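Side-chain contacts in group 3 allergen SMIPP-S Yv6023A04 (Sarcoptes scabiei type hominis, PDB 3H7O), which belongs to the trypsin-like S1 serine protease family but is an inactivated paralogue, probably without the proteolytic activity of its relatives: residues T157-P161 and I162-L166; F211-V214 and G215-V218; V176-E179 and S180-G184. The protein carries 3 engineered substitutions. One frame throughout, in Å; residues are numbered along the deposited sequence.

In the fold
All three contacts sit around the seven-stranded antiparallel sheet of a chymotrypsin-like fold, and along the chain they come in the order interaction 1, interaction 3, interaction 2. Interaction 1 closes helix 152-159 and leads to strand 168-172; interaction 3 lies in the loop from that strand to 186-189; interaction 2 turns the end of strand 209-213 toward helix 218-225. Strands 168-172 and 209-213 pair antiparallel, so segments flanking them border the same sheet. Centres are about 17 Å apart for interactions 1 and 2, and about 18 Å for either with interaction 3. F211 packs on L178, linking the turn at 211-218 to the loop that, by comparison with trypsin-like enzymes, contains the nucleophile position.

Interaction 1: residues T157-P161 and I162-L166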
loop_
_atom_site.group_PDB
_atom_site.type_symbol
_atom_site.label_atom_id
_atom_site.label_comp_id
_atom_site.label_asym_id
_atom_site.label_seq_id
_atom_site.Cartn_x
_atom_site.Cartn_y
_atom_site.Cartn_z
ATOM N N THR A 157 20.546 -5.105 8.268
ATOM C CA THR A 157 21.278 -5.105 9.543
ATOM C C THR A 157 20.585 -4.218 10.591
ATOM O O THR A 157 20.595 -4.539 11.777
ATOM C CB THR A 157 22.808 -4.801 9.401
ATOM O OG1 THR A 157 23.380 -4.525 10.686
ATOM C CG2 THR A 157 23.075 -3.622 8.493
ATOM N N LYS A 158 19.957 -3.131 10.142
ATOM C CA LYS A 158 19.198 -2.258 11.041
ATOM C C LYS A 158 17.954 -2.947 11.603
ATOM O O LYS A 158 17.567 -2.698 12.746
ATOM C CB LYS A 158 18.821 -0.946 10.349
ATOM C CG LYS A 158 19.979 0.024 10.228
ATOM C CD LYS A 158 19.591 1.287 9.486
ATOM C CE LYS A 158 20.775 2.225 9.381
ATOM N NZ LYS A 158 20.409 3.509 8.733
ATOM N N TYR A 159 17.342 -3.815 10.801
ATOM C CA TYR A 159 16.174 -4.579 11.237
ATOM C C TYR A 159 16.530 -5.778 12.116
ATOM O O TYR A 159 15.647 -6.392 12.721
ATOM C CB TYR A 159 15.319 -4.997 10.038
ATOM C CG TYR A 159 14.260 -3.976 9.697
ATOM C CD1 TYR A 159 14.578 -2.813 8.989
ATOM C CD2 TYR A 159 12.938 -4.165 10.098
ATOM C CE1 TYR A 159 13.598 -1.863 8.684
ATOM C CE2 TYR A 159 11.952 -3.229 9.793
ATOM C CZ TYR A 159 12.284 -2.082 9.090
ATOM O OH TYR A 159 11.295 -1.163 8.792
ATOM N N GLY A 160 17.822 -6.093 12.185
ATOM C CA GLY A 160 18.354 -7.099 13.105
ATOM C C GLY A 160 17.721 -8.474 12.979
ATOM O O GLY A 160 17.822 -9.105 11.930
ATOM N N PRO A 161 17.057 -8.945 14.051
ATOM C CA PRO A 161 16.457 -10.284 14.074
ATOM C C PRO A 161 15.187 -10.422 13.230
ATOM O O PRO A 161 14.686 -11.533 13.071
ATOM C CB PRO A 161 16.130 -10.493 15.556
ATOM C CG PRO A 161 15.919 -9.121 16.086
ATOM C CD PRO A 161 16.895 -8.250 15.342
ATOM N N ILE A 162 14.674 -9.306 12.711
ATOM C CA ILE A 162 13.479 -9.310 11.865
ATOM C C ILE A 162 13.849 -9.699 10.434
ATOM O O ILE A 162 14.625 -9.003 9.769
ATOM C CB ILE A 162 12.747 -7.936 11.882
ATOM C CG1 ILE A 162 12.127 -7.677 13.264
ATOM C CG2 ILE A 162 11.684 -7.863 10.776
ATOM C CD1 ILE A 162 11.542 -6.281 13.450
ATOM N N PHE A 163 13.289 -10.813 9.967
ATOM C CA PHE A 163 13.567 -11.288 8.616
ATOM C C PHE A 163 12.959 -10.375 7.559
ATOM O O PHE A 163 11.772 -10.030 7.617
ATOM C CB PHE A 163 13.081 -12.731 8.403
ATOM C CG PHE A 163 13.246 -13.220 6.986
ATOM C CD1 PHE A 163 14.468 -13.725 6.549
ATOM C CD2 PHE A 163 12.186 -13.161 6.086
ATOM C CE1 PHE A 163 14.633 -14.169 5.235
ATOM C CE2 PHE A 163 12.341 -13.602 4.769
ATOM C CZ PHE A 163 13.570 -14.106 4.347
ATOM N N LEU A 164 13.787 -9.997 6.590
ATOM C CA LEU A 164 13.319 -9.305 5.392
ATOM C C LEU A 164 13.699 -10.138 4.179
ATOM O O LEU A 164 14.844 -10.559 4.052
ATOM C CB LEU A 164 13.944 -7.914 5.277
ATOM C CG LEU A 164 13.641 -6.863 6.349
ATOM C CD1 LEU A 164 14.455 -5.618 6.064
ATOM C CD2 LEU A 164 12.163 -6.531 6.385
ATOM N N SER A 165 12.730 -10.362 3.298
ATOM C CA SER A 165 12.917 -11.181 2.104
ATOM C C SER A 165 13.776 -10.509 1.031
ATOM O O SER A 165 14.204 -9.358 1.172
ATOM C CB SER A 165 11.553 -11.535 1.509
ATOM O OG SER A 165 10.992 -10.414 0.845
ATOM N N LEU A 166 14.010 -11.250 -0.048
ATOM C CA LEU A 166 14.709 -10.751 -1.224
ATOM C C LEU A 166 13.847 -9.775 -2.025
ATOM O O LEU A 166 14.364 -8.975 -2.807
ATOM C CB LEU A 166 15.130 -11.926 -2.118
ATOM C CG LEU A 166 16.239 -12.841 -1.587
ATOM C CD1 LEU A 166 16.247 -14.175 -2.336
ATOM C CD2 LEU A 166 17.595 -12.158 -1.693
HETATM O O HOH W 1 12.164 -12.927 11.663
#
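Y159 and I162 are joined across a type II' beta turn that ends helix 152-159 and redirects the chain toward strand 168-172 of the trypsin-like fold. The evidence for the turn is its closing bond: I162 N donates to Y159 O over 3.1 Å, with an N-H...O angle of 159°. From the same residue the side chain is directed toward the following segment. Two aliphatic branches meet its ring from the same side of the ring plane, both obliquely. Y159 CD2 lies 4.0 Å from I162 CG2, a branch that points to the ring because it stands anti to the backbone N of I162. Farther along, L164 CD1 comes within 4.0 Å of Y159 CG, and its side chain crosses that of the tyrosine at about a right angle. V210 of strand 209-213 also packs on Y159 and L164, while F200 lies against I162 and L164, so the small apolar cluster continues beyond the turn. The phenol end is fixed separately, its OH being hydrogen-bonded to P208 O. G160, next in sequence, is the first residue to leave helical geometry. Its positive phi of 56° favours glycine, and a CB there would also run into P161 CD, so two independent features account for the residue. P161 occupies the second inner position of the turn; its CB bond points away from the following segment, yet CB still lies 3.4 Å from I162 N. Beyond the turn R156 of the helix bonds to L164 O and S165 O, tying the outgoing chain to the helix. A water spans the final corner: it donates to P161 O at 3.2 Å and accepts from F163 N at 2.9 Å.

Interaction 2: residues F211-V214 and G215-V218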
loop_
_atom_site.group_PDB
_atom_site.type_symbol
_atom_site.label_atom_id
_atom_site.label_comp_id
_atom_site.label_asym_id
_atom_site.label_seq_id
_atom_site.Cartn_x
_atom_site.Cartn_y
_atom_site.Cartn_z
ATOM N N PHE A 211 9.428 -1.740 1.820
ATOM C CA PHE A 211 8.433 -1.825 0.761
ATOM C C PHE A 211 8.603 -3.129 0.018
ATOM O O PHE A 211 9.719 -3.499 -0.339
ATOM C CB PHE A 211 8.600 -0.660 -0.217
ATOM C CG PHE A 211 8.445 0.688 0.426
ATOM C CD1 PHE A 211 7.198 1.293 0.497
ATOM C CD2 PHE A 211 9.544 1.339 0.985
ATOM C CE1 PHE A 211 7.041 2.538 1.113
ATOM C CE2 PHE A 211 9.401 2.581 1.602
ATOM C CZ PHE A 211 8.145 3.181 1.660
ATOM N N THR A 212 7.497 -3.827 -0.205
ATOM C CA THR A 212 7.497 -4.995 -1.070
ATOM C C THR A 212 7.756 -4.512 -2.492
ATOM O O THR A 212 7.077 -3.607 -2.981
ATOM C CB THR A 212 6.158 -5.753 -0.993
ATOM O OG1 THR A 212 5.957 -6.224 0.344
ATOM C CG2 THR A 212 6.153 -6.946 -1.947
ATOM N N LYS A 213 8.753 -5.114 -3.132
ATOM C CA LYS A 213 9.175 -4.738 -4.470
ATOM C C LYS A 213 8.181 -5.271 -5.504
ATOM O O LYS A 213 8.112 -6.474 -5.752
ATOM C CB LYS A 213 10.590 -5.271 -4.713
ATOM C CG LYS A 213 11.247 -4.838 -6.012
ATOM C CD LYS A 213 12.771 -4.961 -5.939
ATOM C CE LYS A 213 13.232 -6.326 -5.430
ATOM N NZ LYS A 213 14.538 -6.731 -6.034
ATOM N N VAL A 214 7.405 -4.365 -6.096
ATOM C CA VAL A 214 6.347 -4.740 -7.044
ATOM C C VAL A 214 6.921 -5.500 -8.252
ATOM O O VAL A 214 6.313 -6.459 -8.733
ATOM C CB VAL A 214 5.487 -3.514 -7.475
ATOM C CG1 VAL A 214 4.482 -3.894 -8.560
ATOM C CG2 VAL A 214 4.742 -2.940 -6.278
ATOM N N GLY A 215 8.105 -5.091 -8.703
ATOM C CA GLY A 215 8.797 -5.756 -9.815
ATOM C C GLY A 215 8.972 -7.257 -9.633
ATOM O O GLY A 215 8.968 -8.008 -10.609
ATOM N N SER A 216 9.115 -7.692 -8.381
ATOM C CA SER A 216 9.287 -9.113 -8.063
ATOM C C SER A 216 8.013 -9.938 -8.238
ATOM O O SER A 216 8.081 -11.163 -8.361
ATOM C CB SER A 216 9.807 -9.278 -6.639
ATOM O OG SER A 216 11.045 -8.616 -6.476
ATOM N N TYR A 217 6.863 -9.266 -8.250
ATOM C CA TYR A 217 5.560 -9.936 -8.314
ATOM C C TYR A 217 4.751 -9.578 -9.558
ATOM O O TYR A 217 3.608 -10.017 -9.700
ATOM C CB TYR A 217 4.731 -9.614 -7.063
ATOM C CG TYR A 217 5.392 -10.041 -5.772
ATOM C CD1 TYR A 217 5.171 -11.313 -5.240
ATOM C CD2 TYR A 217 6.245 -9.174 -5.085
ATOM C CE1 TYR A 217 5.780 -11.707 -4.058
ATOM C CE2 TYR A 217 6.865 -9.562 -3.902
ATOM C CZ TYR A 217 6.625 -10.827 -3.394
ATOM O OH TYR A 217 7.236 -11.212 -2.222
ATOM N N VAL A 218 5.343 -8.797 -10.458
ATOM C CA VAL A 218 4.584 -8.240 -11.577
ATOM C C VAL A 218 4.102 -9.311 -12.571
ATOM O O VAL A 218 3.061 -9.141 -13.202
ATOM C CB VAL A 218 5.322 -7.042 -12.254
ATOM C CG1 VAL A 218 6.371 -7.512 -13.226
ATOM C CG2 VAL A 218 4.324 -6.119 -12.942
#
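The Y217 ring receives two quite different neighbours from the preceding segment. At its edge, near the ring plane, lies the carbonyl oxygen of K213, 3.3 Å from Y217 CD2; the approach is probably favourable, since an aromatic C-H would face the partial negative charge of the oxygen. The methyl of T212 approaches obliquely: T212 CG2 stands 3.3 Å from Y217 CE2, a tight distance for two carbons, and the two side chains cross at about a right angle. The methyl comes to the ring because CG2 is anti to the T212 backbone N (OG1 at chi1 -62°). Beyond these contacts the phenol OH bonds to N88 OD1, fixing the far end of the ring. The other flat side chain, F211, turns elsewhere and meets the F169 ring on the neighbouring strand.

These contacts sit where strand 209-213 of the trypsin-like sheet gives way to the C-terminal helix 218-225, and the backbone is folded by two successive i to i+3 bonds. S216 N donates to K213 O over 3.1 Å at an N-H...O angle of 144°; Y217 N donates to V214 O over 2.9 Å at 154°. K213 O thus faces an amide as well as the tyrosine edge, and S216 CB lies close to it too. The lysine side chain contributes through its aliphatic portion. With its chain bent at chi3 and chi4, K213 CE comes to 3.3 Å from S216 OG, nearer than CD at 4.1 Å, whereas no hydrogen bond links NZ to that hydroxyl. S216 OG has a weak bond to E115 OE1 instead. V214 packs on P112, L193 and V196, and V218 CB stands 3.7 Å from V214 O.

Interaction 3: residues V176-E179 and S180-G184; sequences VSLE and SGDAG. With SO4 (sulfate ion), chain D.
Between E179 and D182 the backbone winds into a short 3-10 segment, 180-182, in which D182 N donates to E179 O over 2.8 Å (N-H...O 151°). The D182 side chain returns the bond in the opposite direction: OD2 accepts from E179 N at 2.8 Å, almost straight at 174°, through the lone pair turned away from OD1. Two bonds therefore close the same pair of residues into a ring. The aliphatic part of D182 lies by L178, CB to CB 3.8 Å. OD1 is held by G130 N, and OD2 also meets a glycerol hydroxyl.

GDAG (181-184) aligns with the GDSG motif of trypsin-like proteases, A183 falling where the serine nucleophile is expected; A183, which packs on H43, has no hydroxyl to act as nucleophile in the deposited protein. The E179 side chain, extended beyond CG, leads off to D131, where OE1 accepts from D131 N; D131 OD1 in turn bonds both S180 OG and G181 N. Upstream, S177 OG donates to sulfate O2 at 3.3 Å, and G206 N is hydrogen-bonded to the same ion, probably a guest from the crystallisation liquor.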
loop_
_atom_site.group_PDB
_atom_site.type_symbol
_atom_site.label_atom_id
_atom_site.label_comp_id
_atom_site.label_asym_id
_atom_site.label_seq_id
_atom_site.Cartn_x
_atom_site.Cartn_y
_atom_site.Cartn_z
ATOM N N VAL A 176 10.260 11.620 9.131
ATOM C CA VAL A 176 9.050 11.004 8.589
ATOM C C VAL A 176 9.046 9.512 8.911
ATOM O O VAL A 176 10.032 8.817 8.667
ATOM C CB VAL A 176 8.923 11.216 7.048
ATOM C CG1 VAL A 176 7.720 10.459 6.484
ATOM C CG2 VAL A 176 8.820 12.701 6.703
ATOM N N SER A 177 7.938 9.036 9.474
ATOM C CA SER A 177 7.723 7.607 9.699
ATOM C C SER A 177 6.314 7.228 9.280
ATOM O O SER A 177 5.370 7.983 9.518
ATOM C CB SER A 177 7.911 7.238 11.170
ATOM O OG SER A 177 9.154 7.687 11.665
ATOM N N LEU A 178 6.179 6.055 8.669
ATOM C CA LEU A 178 4.868 5.512 8.325
ATOM C C LEU A 178 4.230 4.887 9.562
ATOM O O LEU A 178 4.929 4.513 10.511
ATOM C CB LEU A 178 4.978 4.481 7.189
ATOM C CG LEU A 178 5.645 4.914 5.875
ATOM C CD1 LEU A 178 5.716 3.756 4.882
ATOM C CD2 LEU A 178 4.955 6.110 5.242
ATOM N N GLU A 179 2.904 4.788 9.551
ATOM C CA GLU A 179 2.159 4.164 10.643
ATOM C C GLU A 179 1.657 2.779 10.228
ATOM O O GLU A 179 1.761 2.400 9.061
ATOM C CB GLU A 179 0.994 5.060 11.071
ATOM C CG GLU A 179 1.423 6.310 11.837
ATOM C CD GLU A 179 0.281 7.287 12.091
ATOM O OE1 GLU A 179 -0.857 7.045 11.632
ATOM O OE2 GLU A 179 0.530 8.313 12.753
ATOM N N SER A 180 1.111 2.025 11.180
ATOM C CA SER A 180 0.611 0.679 10.889
ATOM C C SER A 180 -0.454 0.685 9.788
ATOM O O SER A 180 -0.502 -0.230 8.973
ATOM C CB SER A 180 0.079 0.003 12.154
ATOM O OG SER A 180 -1.108 0.630 12.595
ATOM N N GLY A 181 -1.287 1.725 9.766
ATOM C CA GLY A 181 -2.297 1.914 8.719
ATOM C C GLY A 181 -1.733 2.233 7.343
ATOM O O GLY A 181 -2.467 2.227 6.347
ATOM N N ASP A 182 -0.429 2.509 7.278
ATOM C CA ASP A 182 0.241 2.776 6.008
ATOM C C ASP A 182 0.722 1.512 5.288
ATOM O O ASP A 182 1.271 1.594 4.190
ATOM C CB ASP A 182 1.400 3.761 6.195
ATOM C CG ASP A 182 0.924 5.183 6.415
ATOM O OD1 ASP A 182 0.167 5.697 5.561
ATOM O OD2 ASP A 182 1.309 5.790 7.437
ATOM N N ALA A 183 0.521 0.349 5.907
ATOM C CA ALA A 183 0.750 -0.920 5.225
ATOM C C ALA A 183 -0.097 -0.923 3.959
ATOM O O ALA A 183 -1.258 -0.515 3.987
ATOM C CB ALA A 183 0.367 -2.090 6.116
ATOM N N GLY A 184 0.490 -1.361 2.850
ATOM C CA GLY A 184 -0.227 -1.398 1.585
ATOM C C GLY A 184 -0.194 -0.102 0.789
ATOM O O GLY A 184 -0.682 -0.063 -0.344
HETATM S S SO4 D . 10.867 5.964 15.162
HETATM O O1 SO4 D . 11.683 7.108 14.769
HETATM O O2 SO4 D . 9.595 6.001 14.447
HETATM O O3 SO4 D . 10.622 6.001 16.601
HETATM O O4 SO4 D . 11.582 4.740 14.827
#